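Local coordinates for tetR-family transcriptional regulator (Streptomyces coelicolor A3, PDB 2QIB), which probably binds DNA at cis-regulatory sites through a helix-turn-helix domain and controls transcription, as other TetR-family regulators do, at residues Leu58-Ser69 with Gly117-Val125; Arg129-Leu140 with Glu150-Glu161. All blocks are in the same frame, centred on the assembly; numbering follows the deposited sequence.

Contact 1: residues Leu58-Ser69 with Gly117-Val125; sequences LSLYEAALQRAS and GSTTTNALV
Glu62 reaches from helix 57-75 to the start of helix 119-140. Its CB points toward the other helix, and with CG anti to the carbonyl carbon (chi1 -70°) and the chain extended beyond it, the carboxylate reaches Ser118. CG lies 3.7 Å from CG2 of Thr121, which crosses it at about a right angle, and CD passes the CB of Thr120. At the tip, the Ser118 hydroxyl donates to OE2 of Glu62, on its anti lone pair, OG to OE2 2.6 Å. Serine suits this N-cap because the same OG accepts from the backbone N of Thr121 at 3.0 Å, so one small hydroxyl serves both helices. With an alanine at Glu62, the Ser118 hydroxyl is likely to lose its acceptor and a gap to open beside the Thr121 methyl. One turn on, the CD2 of Leu65 rests 3.6 Å from Thr121 CB, while Leu124 is a knob among Glu62, Leu65, Gln66 and Ser69. The helices run almost parallel, axes 10.0 Å apart; helix 57-75 follows the predicted helix-turn-helix and in TetR relatives links it to the C-terminal domain. Leu109 of helix 103-116 lies against Tyr61 and Leu65, and helix 11-28 packs on Leu60, Ala63 and Arg67.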
loop_
_atom_site.group_PDB
_atom_site.type_symbol
_atom_site.label_atom_id
_atom_site.label_comp_id
_atom_site.label_asym_id
_atom_site.label_seq_id
_atom_site.Cartn_x
_atom_site.Cartn_y
_atom_site.Cartn_z
ATOM N N LEU A 58 22.344 -13.728 -1.878
ATOM C CA LEU A 58 21.178 -13.185 -2.593
ATOM C C LEU A 58 20.436 -14.253 -3.412
ATOM O O LEU A 58 19.194 -14.296 -3.422
ATOM C CB LEU A 58 21.552 -11.969 -3.463
ATOM C CG LEU A 58 20.400 -11.333 -4.272
ATOM C CD1 LEU A 58 19.239 -10.815 -3.387
ATOM C CD2 LEU A 58 20.939 -10.238 -5.184
ATOM N N SER A 59 21.178 -15.142 -4.071
ATOM C CA SER A 59 20.538 -16.123 -4.934
ATOM C C SER A 59 19.714 -17.103 -4.080
ATOM O O SER A 59 18.643 -17.516 -4.482
ATOM C CB SER A 59 21.600 -16.839 -5.796
ATOM O OG SER A 59 22.386 -17.644 -4.963
ATOM N N LEU A 60 20.199 -17.410 -2.878
ATOM C CA LEU A 60 19.483 -18.282 -1.940
ATOM C C LEU A 60 18.253 -17.571 -1.385
ATOM O O LEU A 60 17.160 -18.149 -1.296
ATOM C CB LEU A 60 20.431 -18.701 -0.815
ATOM C CG LEU A 60 19.977 -19.828 0.127
ATOM C CD1 LEU A 60 19.116 -20.955 -0.548
ATOM C CD2 LEU A 60 21.180 -20.415 0.778
ATOM N N TYR A 61 18.431 -16.300 -1.032
ATOM C CA TYR A 61 17.304 -15.476 -0.576
ATOM C C TYR A 61 16.228 -15.440 -1.658
ATOM O O TYR A 61 15.051 -15.592 -1.358
ATOM C CB TYR A 61 17.762 -14.048 -0.254
ATOM C CG TYR A 61 16.649 -13.155 0.259
ATOM C CD1 TYR A 61 16.299 -13.130 1.623
ATOM C CD2 TYR A 61 15.935 -12.326 -0.634
ATOM C CE1 TYR A 61 15.256 -12.318 2.084
ATOM C CE2 TYR A 61 14.875 -11.505 -0.185
ATOM C CZ TYR A 61 14.559 -11.503 1.174
ATOM O OH TYR A 61 13.543 -10.676 1.638
ATOM N N GLU A 62 16.650 -15.241 -2.922
ATOM C CA GLU A 62 15.687 -15.219 -4.054
ATOM C C GLU A 62 14.977 -16.559 -4.234
ATOM O O GLU A 62 13.751 -16.600 -4.482
ATOM C CB GLU A 62 16.393 -14.748 -5.351
ATOM C CG GLU A 62 16.766 -13.257 -5.303
ATOM C CD GLU A 62 17.685 -12.812 -6.455
ATOM O OE1 GLU A 62 18.272 -13.699 -7.106
ATOM O OE2 GLU A 62 17.827 -11.581 -6.694
ATOM N N ALA A 63 15.720 -17.659 -4.073
ATOM C CA ALA A 63 15.149 -19.006 -4.201
ATOM C C ALA A 63 14.108 -19.271 -3.095
ATOM O O ALA A 63 13.006 -19.800 -3.366
ATOM C CB ALA A 63 16.243 -20.070 -4.194
ATOM N N ALA A 64 14.439 -18.871 -1.874
ATOM C CA ALA A 64 13.471 -18.961 -0.760
ATOM C C ALA A 64 12.226 -18.130 -1.065
ATOM O O ALA A 64 11.109 -18.574 -0.827
ATOM C CB ALA A 64 14.088 -18.474 0.494
ATOM N N LEU A 65 12.441 -16.906 -1.555
ATOM C CA LEU A 65 11.334 -15.981 -1.851
ATOM C C LEU A 65 10.444 -16.521 -2.968
ATOM O O LEU A 65 9.213 -16.389 -2.905
ATOM C CB LEU A 65 11.884 -14.590 -2.192
ATOM C CG LEU A 65 10.806 -13.551 -2.544
ATOM C CD1 LEU A 65 9.752 -13.377 -1.387
ATOM C CD2 LEU A 65 11.447 -12.212 -2.875
ATOM N N GLN A 66 11.050 -17.153 -3.974
ATOM C CA GLN A 66 10.284 -17.846 -5.019
ATOM C C GLN A 66 9.363 -18.921 -4.448
ATOM O O GLN A 66 8.180 -19.012 -4.809
ATOM C CB GLN A 66 11.233 -18.460 -6.056
ATOM C CG GLN A 66 10.511 -19.323 -7.124
ATOM C CD GLN A 66 9.913 -18.452 -8.210
ATOM O OE1 GLN A 66 8.689 -18.364 -8.367
ATOM N NE2 GLN A 66 10.776 -17.780 -8.954
ATOM N N ARG A 67 9.886 -19.739 -3.553
ATOM C CA ARG A 67 9.046 -20.739 -2.916
ATOM C C ARG A 67 7.881 -20.107 -2.128
ATOM O O ARG A 67 6.724 -20.538 -2.233
ATOM C CB ARG A 67 9.875 -21.612 -1.973
ATOM C CG ARG A 67 9.031 -22.795 -1.496
ATOM C CD ARG A 67 9.703 -23.687 -0.495
ATOM N NE ARG A 67 10.707 -24.533 -1.141
ATOM C CZ ARG A 67 11.401 -25.456 -0.499
ATOM N NH1 ARG A 67 11.198 -25.634 0.802
ATOM N NH2 ARG A 67 12.309 -26.192 -1.148
ATOM N N ALA A 68 8.222 -19.091 -1.334
ATOM C CA ALA A 68 7.231 -18.377 -0.502
ATOM C C ALA A 68 6.164 -17.693 -1.363
ATOM O O ALA A 68 4.956 -17.747 -1.057
ATOM C CB ALA A 68 7.929 -17.350 0.325
ATOM N N SER A 69 6.623 -17.061 -2.435
ATOM C CA SER A 69 5.743 -16.363 -3.381
ATOM C C SER A 69 4.774 -17.334 -4.059
ATOM O O SER A 69 3.573 -17.040 -4.197
ATOM C CB SER A 69 6.601 -15.596 -4.407
ATOM O OG SER A 69 7.287 -14.534 -3.748
ATOM N N GLY A 117 15.119 -4.154 -2.750
ATOM C CA GLY A 117 14.937 -5.415 -3.460
ATOM C C GLY A 117 15.769 -5.517 -4.725
ATOM O O GLY A 117 16.015 -4.508 -5.395
ATOM N N SER A 118 16.222 -6.729 -5.049
ATOM C CA SER A 118 16.840 -6.962 -6.344
ATOM C C SER A 118 15.730 -6.898 -7.382
ATOM O O SER A 118 14.531 -6.916 -7.037
ATOM C CB SER A 118 17.529 -8.318 -6.404
ATOM O OG SER A 118 16.595 -9.364 -6.272
ATOM N N THR A 119 16.123 -6.826 -8.645
ATOM C CA THR A 119 15.154 -6.866 -9.729
ATOM C C THR A 119 14.316 -8.131 -9.619
ATOM O O THR A 119 13.088 -8.109 -9.851
ATOM C CB THR A 119 15.862 -6.793 -11.096
ATOM O OG1 THR A 119 16.393 -5.472 -11.255
ATOM C CG2 THR A 119 14.886 -7.113 -12.248
ATOM N N THR A 120 14.973 -9.225 -9.246
ATOM C CA THR A 120 14.307 -10.494 -9.121
ATOM C C THR A 120 13.311 -10.467 -7.959
ATOM O O THR A 120 12.177 -10.905 -8.149
ATOM C CB THR A 120 15.305 -11.640 -8.999
ATOM O OG1 THR A 120 15.995 -11.751 -10.258
ATOM C CG2 THR A 120 14.609 -12.954 -8.704
ATOM N N THR A 121 13.728 -9.961 -6.795
ATOM C CA THR A 121 12.797 -9.934 -5.638
ATOM C C THR A 121 11.590 -9.035 -5.910
ATOM O O THR A 121 10.464 -9.421 -5.610
ATOM C CB THR A 121 13.433 -9.594 -4.259
ATOM O OG1 THR A 121 13.842 -8.225 -4.190
ATOM C CG2 THR A 121 14.619 -10.493 -3.966
ATOM N N ASN A 122 11.828 -7.854 -6.477
ATOM C CA ASN A 122 10.707 -6.959 -6.875
ATOM C C ASN A 122 9.746 -7.591 -7.850
ATOM O O ASN A 122 8.526 -7.387 -7.732
ATOM C CB ASN A 122 11.217 -5.655 -7.479
ATOM C CG ASN A 122 12.065 -4.889 -6.523
ATOM O OD1 ASN A 122 12.035 -5.153 -5.315
ATOM N ND2 ASN A 122 12.873 -3.955 -7.046
ATOM N N ALA A 123 10.292 -8.330 -8.828
ATOM C CA ALA A 123 9.471 -9.065 -9.785
ATOM C C ALA A 123 8.612 -10.139 -9.094
ATOM O O ALA A 123 7.430 -10.264 -9.407
ATOM C CB ALA A 123 10.337 -9.688 -10.875
ATOM N N LEU A 124 9.213 -10.911 -8.170
ATOM C CA LEU A 124 8.480 -11.934 -7.421
ATOM C C LEU A 124 7.333 -11.278 -6.623
ATOM O O LEU A 124 6.191 -11.747 -6.692
ATOM C CB LEU A 124 9.399 -12.739 -6.489
ATOM C CG LEU A 124 10.320 -13.737 -7.205
ATOM C CD1 LEU A 124 11.408 -14.246 -6.254
ATOM C CD2 LEU A 124 9.505 -14.876 -7.773
ATOM N N VAL A 125 7.629 -10.197 -5.905
ATOM C CA VAL A 125 6.578 -9.524 -5.120
ATOM C C VAL A 125 5.460 -9.047 -6.063
ATOM O O VAL A 125 4.255 -9.275 -5.829
ATOM C CB VAL A 125 7.161 -8.391 -4.254
ATOM C CG1 VAL A 125 6.074 -7.539 -3.632
ATOM C CG2 VAL A 125 8.050 -9.002 -3.140
#

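Contact 2: residues Arg129-Leu140 with Glu150-Glu161; sequences RQAAYVQILSHL and ELVVRSWISLAE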
loop_
_atom_site.group_PDB
_atom_site.type_symbol
_atom_site.label_atom_id
_atom_site.label_comp_id
_atom_site.label_asym_id
_atom_site.label_seq_id
_atom_site.Cartn_x
_atom_site.Cartn_y
_atom_site.Cartn_z
ATOM N N ARG A 129 1.260 -9.827 -6.288
ATOM C CA ARG A 129 0.230 -8.797 -6.407
ATOM C C ARG A 129 -0.630 -9.040 -7.641
ATOM O O ARG A 129 -1.869 -8.965 -7.575
ATOM C CB ARG A 129 0.866 -7.418 -6.494
ATOM C CG ARG A 129 1.562 -7.017 -5.216
ATOM C CD ARG A 129 2.304 -5.700 -5.448
ATOM N NE ARG A 129 2.870 -5.214 -4.200
ATOM C CZ ARG A 129 4.055 -4.654 -4.097
ATOM N NH1 ARG A 129 4.843 -4.551 -5.183
ATOM N NH2 ARG A 129 4.483 -4.254 -2.905
ATOM N N GLN A 130 0.021 -9.351 -8.762
ATOM C CA GLN A 130 -0.726 -9.672 -9.968
ATOM C C GLN A 130 -1.577 -10.963 -9.836
ATOM O O GLN A 130 -2.695 -11.009 -10.319
ATOM C CB GLN A 130 0.245 -9.745 -11.165
ATOM C CG GLN A 130 -0.431 -10.163 -12.451
ATOM C CD GLN A 130 -1.317 -9.075 -13.038
ATOM O OE1 GLN A 130 -1.289 -7.920 -12.603
ATOM N NE2 GLN A 130 -2.079 -9.431 -14.067
ATOM N N ALA A 131 -1.066 -11.997 -9.168
ATOM C CA ALA A 131 -1.838 -13.223 -8.906
ATOM C C ALA A 131 -3.114 -12.911 -8.116
ATOM O O ALA A 131 -4.208 -13.419 -8.457
ATOM C CB ALA A 131 -0.993 -14.233 -8.142
ATOM N N ALA A 132 -2.994 -12.035 -7.110
ATOM C CA ALA A 132 -4.184 -11.591 -6.357
ATOM C C ALA A 132 -5.182 -10.914 -7.297
ATOM O O ALA A 132 -6.394 -11.237 -7.278
ATOM C CB ALA A 132 -3.789 -10.620 -5.208
ATOM N N TYR A 133 -4.693 -9.992 -8.120
ATOM C CA TYR A 133 -5.510 -9.259 -9.083
ATOM C C TYR A 133 -6.301 -10.216 -10.015
ATOM O O TYR A 133 -7.528 -10.093 -10.178
ATOM C CB TYR A 133 -4.577 -8.321 -9.885
ATOM C CG TYR A 133 -5.274 -7.477 -10.921
ATOM C CD1 TYR A 133 -6.073 -6.393 -10.550
ATOM C CD2 TYR A 133 -5.114 -7.752 -12.282
ATOM C CE1 TYR A 133 -6.710 -5.594 -11.510
ATOM C CE2 TYR A 133 -5.763 -6.961 -13.262
ATOM C CZ TYR A 133 -6.529 -5.879 -12.856
ATOM O OH TYR A 133 -7.192 -5.102 -13.811
ATOM N N VAL A 134 -5.589 -11.170 -10.611
ATOM C CA VAL A 134 -6.205 -12.149 -11.510
ATOM C C VAL A 134 -7.327 -12.944 -10.805
ATOM O O VAL A 134 -8.396 -13.198 -11.383
ATOM C CB VAL A 134 -5.119 -13.073 -12.102
ATOM C CG1 VAL A 134 -5.772 -14.332 -12.801
ATOM C CG2 VAL A 134 -4.272 -12.267 -13.110
ATOM N N GLN A 135 -7.074 -13.364 -9.575
ATOM C CA GLN A 135 -8.107 -14.113 -8.835
ATOM C C GLN A 135 -9.332 -13.274 -8.515
ATOM O O GLN A 135 -10.466 -13.732 -8.649
ATOM C CB GLN A 135 -7.535 -14.741 -7.564
ATOM C CG GLN A 135 -6.544 -15.904 -7.836
ATOM C CD GLN A 135 -7.136 -16.968 -8.805
ATOM O OE1 GLN A 135 -8.218 -17.489 -8.592
ATOM N NE2 GLN A 135 -6.411 -17.257 -9.883
ATOM N N ILE A 136 -9.105 -12.026 -8.090
ATOM C CA ILE A 136 -10.235 -11.168 -7.776
ATOM C C ILE A 136 -11.080 -10.927 -9.022
ATOM O O ILE A 136 -12.270 -11.080 -8.977
ATOM C CB ILE A 136 -9.766 -9.837 -7.187
ATOM C CG1 ILE A 136 -9.162 -10.103 -5.784
ATOM C CG2 ILE A 136 -10.946 -8.826 -7.152
ATOM C CD1 ILE A 136 -8.290 -8.950 -5.290
ATOM N N LEU A 137 -10.458 -10.624 -10.165
ATOM C CA LEU A 137 -11.250 -10.457 -11.381
ATOM C C LEU A 137 -12.008 -11.716 -11.786
ATOM O O LEU A 137 -13.113 -11.617 -12.284
ATOM C CB LEU A 137 -10.385 -10.005 -12.540
ATOM C CG LEU A 137 -9.778 -8.598 -12.407
ATOM C CD1 LEU A 137 -9.060 -8.266 -13.705
ATOM C CD2 LEU A 137 -10.812 -7.518 -12.098
ATOM N N SER A 138 -11.400 -12.879 -11.587
ATOM C CA SER A 138 -12.068 -14.153 -11.901
ATOM C C SER A 138 -13.370 -14.286 -11.105
ATOM O O SER A 138 -14.430 -14.655 -11.630
ATOM C CB SER A 138 -11.127 -15.318 -11.580
ATOM O OG SER A 138 -11.781 -16.567 -11.830
ATOM N N HIS A 139 -13.304 -13.975 -9.816
ATOM C CA HIS A 139 -14.476 -14.066 -8.968
ATOM C C HIS A 139 -15.539 -13.031 -9.317
ATOM O O HIS A 139 -16.741 -13.337 -9.232
ATOM C CB HIS A 139 -14.100 -13.965 -7.501
ATOM C CG HIS A 139 -13.511 -15.223 -6.954
ATOM N ND1 HIS A 139 -14.283 -16.202 -6.355
ATOM C CD2 HIS A 139 -12.235 -15.679 -6.936
ATOM C CE1 HIS A 139 -13.501 -17.197 -5.978
ATOM N NE2 HIS A 139 -12.252 -16.902 -6.314
ATOM N N LEU A 140 -15.097 -11.836 -9.722
ATOM C CA LEU A 140 -16.012 -10.793 -10.174
ATOM C C LEU A 140 -16.599 -11.103 -11.548
ATOM O O LEU A 140 -17.565 -10.443 -11.964
ATOM C CB LEU A 140 -15.338 -9.418 -10.173
ATOM C CG LEU A 140 -14.911 -8.839 -8.805
ATOM C CD1 LEU A 140 -14.032 -7.566 -8.987
ATOM C CD2 LEU A 140 -16.141 -8.545 -7.905
ATOM N N GLU A 150 -10.119 -1.522 -12.213
ATOM C CA GLU A 150 -8.705 -1.865 -12.035
ATOM C C GLU A 150 -8.112 -1.082 -10.869
ATOM O O GLU A 150 -7.387 -1.644 -10.050
ATOM C CB GLU A 150 -7.905 -1.630 -13.302
ATOM C CG GLU A 150 -6.427 -1.875 -13.069
ATOM C CD GLU A 150 -5.580 -1.871 -14.322
ATOM O OE1 GLU A 150 -6.130 -1.652 -15.429
ATOM O OE2 GLU A 150 -4.368 -2.117 -14.180
ATOM N N LEU A 151 -8.441 0.204 -10.765
ATOM C CA LEU A 151 -7.835 1.022 -9.699
ATOM C C LEU A 151 -8.335 0.575 -8.320
ATOM O O LEU A 151 -7.535 0.436 -7.379
ATOM C CB LEU A 151 -8.149 2.493 -9.946
ATOM C CG LEU A 151 -7.413 3.442 -8.994
ATOM C CD1 LEU A 151 -6.990 4.772 -9.648
ATOM C CD2 LEU A 151 -8.292 3.705 -7.804
ATOM N N VAL A 152 -9.636 0.335 -8.196
ATOM C CA VAL A 152 -10.201 -0.111 -6.915
ATOM C C VAL A 152 -9.534 -1.414 -6.496
ATOM O O VAL A 152 -9.110 -1.551 -5.337
ATOM C CB VAL A 152 -11.725 -0.273 -6.953
ATOM C CG1 VAL A 152 -12.203 -0.977 -5.673
ATOM C CG2 VAL A 152 -12.364 1.096 -7.101
ATOM N N VAL A 153 -9.426 -2.351 -7.432
ATOM C CA VAL A 153 -8.864 -3.675 -7.078
ATOM C C VAL A 153 -7.387 -3.556 -6.692
ATOM O O VAL A 153 -6.966 -4.037 -5.642
ATOM C CB VAL A 153 -9.096 -4.706 -8.194
ATOM C CG1 VAL A 153 -8.353 -6.041 -7.861
ATOM C CG2 VAL A 153 -10.608 -4.933 -8.425
ATOM N N ARG A 154 -6.579 -2.893 -7.524
ATOM C CA ARG A 154 -5.164 -2.797 -7.204
ATOM C C ARG A 154 -4.937 -1.983 -5.925
ATOM O O ARG A 154 -4.028 -2.296 -5.123
ATOM C CB ARG A 154 -4.412 -2.245 -8.398
ATOM C CG ARG A 154 -4.493 -3.154 -9.636
ATOM C CD ARG A 154 -3.278 -2.861 -10.522
ATOM N NE ARG A 154 -3.262 -3.625 -11.773
ATOM C CZ ARG A 154 -2.701 -4.829 -11.935
ATOM N NH1 ARG A 154 -2.133 -5.483 -10.923
ATOM N NH2 ARG A 154 -2.689 -5.387 -13.138
ATOM N N SER A 155 -5.754 -0.956 -5.709
ATOM C CA SER A 155 -5.564 -0.119 -4.509
ATOM C C SER A 155 -5.991 -0.922 -3.258
ATOM O O SER A 155 -5.367 -0.761 -2.178
ATOM C CB SER A 155 -6.317 1.221 -4.595
ATOM O OG SER A 155 -7.703 1.011 -4.597
ATOM N N TRP A 156 -6.959 -1.828 -3.421
ATOM C CA TRP A 156 -7.350 -2.715 -2.310
ATOM C C TRP A 156 -6.218 -3.686 -1.972
ATOM O O TRP A 156 -5.947 -3.937 -0.807
ATOM C CB TRP A 156 -8.617 -3.496 -2.595
ATOM C CG TRP A 156 -8.994 -4.360 -1.419
ATOM C CD1 TRP A 156 -9.735 -4.017 -0.307
ATOM C CD2 TRP A 156 -8.588 -5.714 -1.231
ATOM N NE1 TRP A 156 -9.837 -5.132 0.555
ATOM C CE2 TRP A 156 -9.119 -6.157 0.010
ATOM C CE3 TRP A 156 -7.799 -6.604 -1.990
ATOM C CZ2 TRP A 156 -8.910 -7.462 0.483
ATOM C CZ3 TRP A 156 -7.610 -7.926 -1.504
ATOM C CH2 TRP A 156 -8.149 -8.311 -0.275
ATOM N N ILE A 157 -5.590 -4.234 -2.998
ATOM C CA ILE A 157 -4.403 -5.110 -2.796
ATOM C C ILE A 157 -3.334 -4.353 -1.993
ATOM O O ILE A 157 -2.795 -4.883 -1.035
ATOM C CB ILE A 157 -3.848 -5.649 -4.135
ATOM C CG1 ILE A 157 -4.875 -6.619 -4.758
ATOM C CG2 ILE A 157 -2.457 -6.325 -3.920
ATOM C CD1 ILE A 157 -4.641 -6.919 -6.254
ATOM N N SER A 158 -3.073 -3.084 -2.315
ATOM C CA SER A 158 -2.134 -2.262 -1.503
ATOM C C SER A 158 -2.623 -2.081 -0.060
ATOM O O SER A 158 -1.826 -2.104 0.892
ATOM C CB SER A 158 -1.926 -0.888 -2.155
ATOM O OG SER A 158 -1.385 -1.042 -3.485
ATOM N N LEU A 159 -3.931 -1.873 0.093
ATOM C CA LEU A 159 -4.565 -1.732 1.407
ATOM C C LEU A 159 -4.348 -3.027 2.236
ATOM O O LEU A 159 -4.060 -2.974 3.458
ATOM C CB LEU A 159 -6.085 -1.483 1.243
ATOM C CG LEU A 159 -6.773 -1.223 2.582
ATOM C CD1 LEU A 159 -6.344 0.167 3.101
ATOM C CD2 LEU A 159 -8.271 -1.252 2.345
ATOM N N ALA A 160 -4.546 -4.176 1.582
ATOM C CA ALA A 160 -4.378 -5.472 2.250
ATOM C C ALA A 160 -2.912 -5.748 2.658
ATOM O O ALA A 160 -2.657 -6.283 3.749
ATOM C CB ALA A 160 -4.926 -6.611 1.380
ATOM N N GLU A 161 -1.948 -5.356 1.815
ATOM C CA GLU A 161 -0.519 -5.396 2.177
ATOM C C GLU A 161 -0.242 -4.508 3.408
ATOM O O GLU A 161 0.386 -4.913 4.399
ATOM C CB GLU A 161 0.286 -4.847 0.989
ATOM C CG GLU A 161 0.313 -5.759 -0.168
ATOM C CD GLU A 161 1.161 -5.184 -1.328
ATOM O OE1 GLU A 161 2.074 -4.370 -1.076
ATOM O OE2 GLU A 161 0.885 -5.565 -2.471
#
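Tyr133 and Arg154 stack flat across the two helices: the guanidinium lies over one ring face, planes 14° apart, with CZ of Arg154 3.7 Å from the centroid of the Tyr133 ring, a cation-pi contact. Tyrosine offers both a broad face for the cation and carbon surface for Val153, whose CG1 comes in obliquely, 3.5 Å from CD1 of Tyr133. Tyr133 is a knob among Glu150, Val153, Arg154 and Ile157, and Ile157 in return sits among Arg129, Ala132, Tyr133 and Ile136. Several bonds fix the guanidinium's rotation. Gln130 OE1 accepts from both NH2 (2.9 Å) and NH1 (3.1 Å) of Arg154 in the guanidinium plane, an end-on grip, while NE of Arg154 makes a nearly straight salt-bridge hydrogen bond to OE2 of Glu150, one turn back on its own helix, at 3.0 Å. Glu150 is itself paired with Arg172 of the second subunit. Farther along, Arg129 grips Glu161 side-on, NE to OE2 at 2.7 Å and NH2 to OE1 at 3.0 Å, and Asp126 holds NH1. Outward, Leu137 covers the other face of Tyr133. The helices, crossing at 128°, pack by knobs into holes within the all-helical C-terminal domain of the TetR fold, where helix 147-168 also meets the second subunit.

Helix 119-140 carries both contacts in succession: its first turns make contact 1 with helix 57-75, and its later turns make contact 2 with helix 147-168. Their centres are about 21 Å apart; helix 119-140 thus runs from the side of the predicted DNA-binding motif toward the region that meets the second subunit. Contact 1 lies about 15 Å from the centre of the chain and touches no other subunit, whereas contact 2, at about 10 Å, adjoins the second copy. A bound hexaethylene glycol, probably from the crystallisation liquor, lies about 3 Å from the side chain of Tyr61 in contact 1, and one is likewise about 3 Å from Glu161 in contact 2; such molecules often mark pockets, consistent with the ligand-binding role of this domain in TetR relatives.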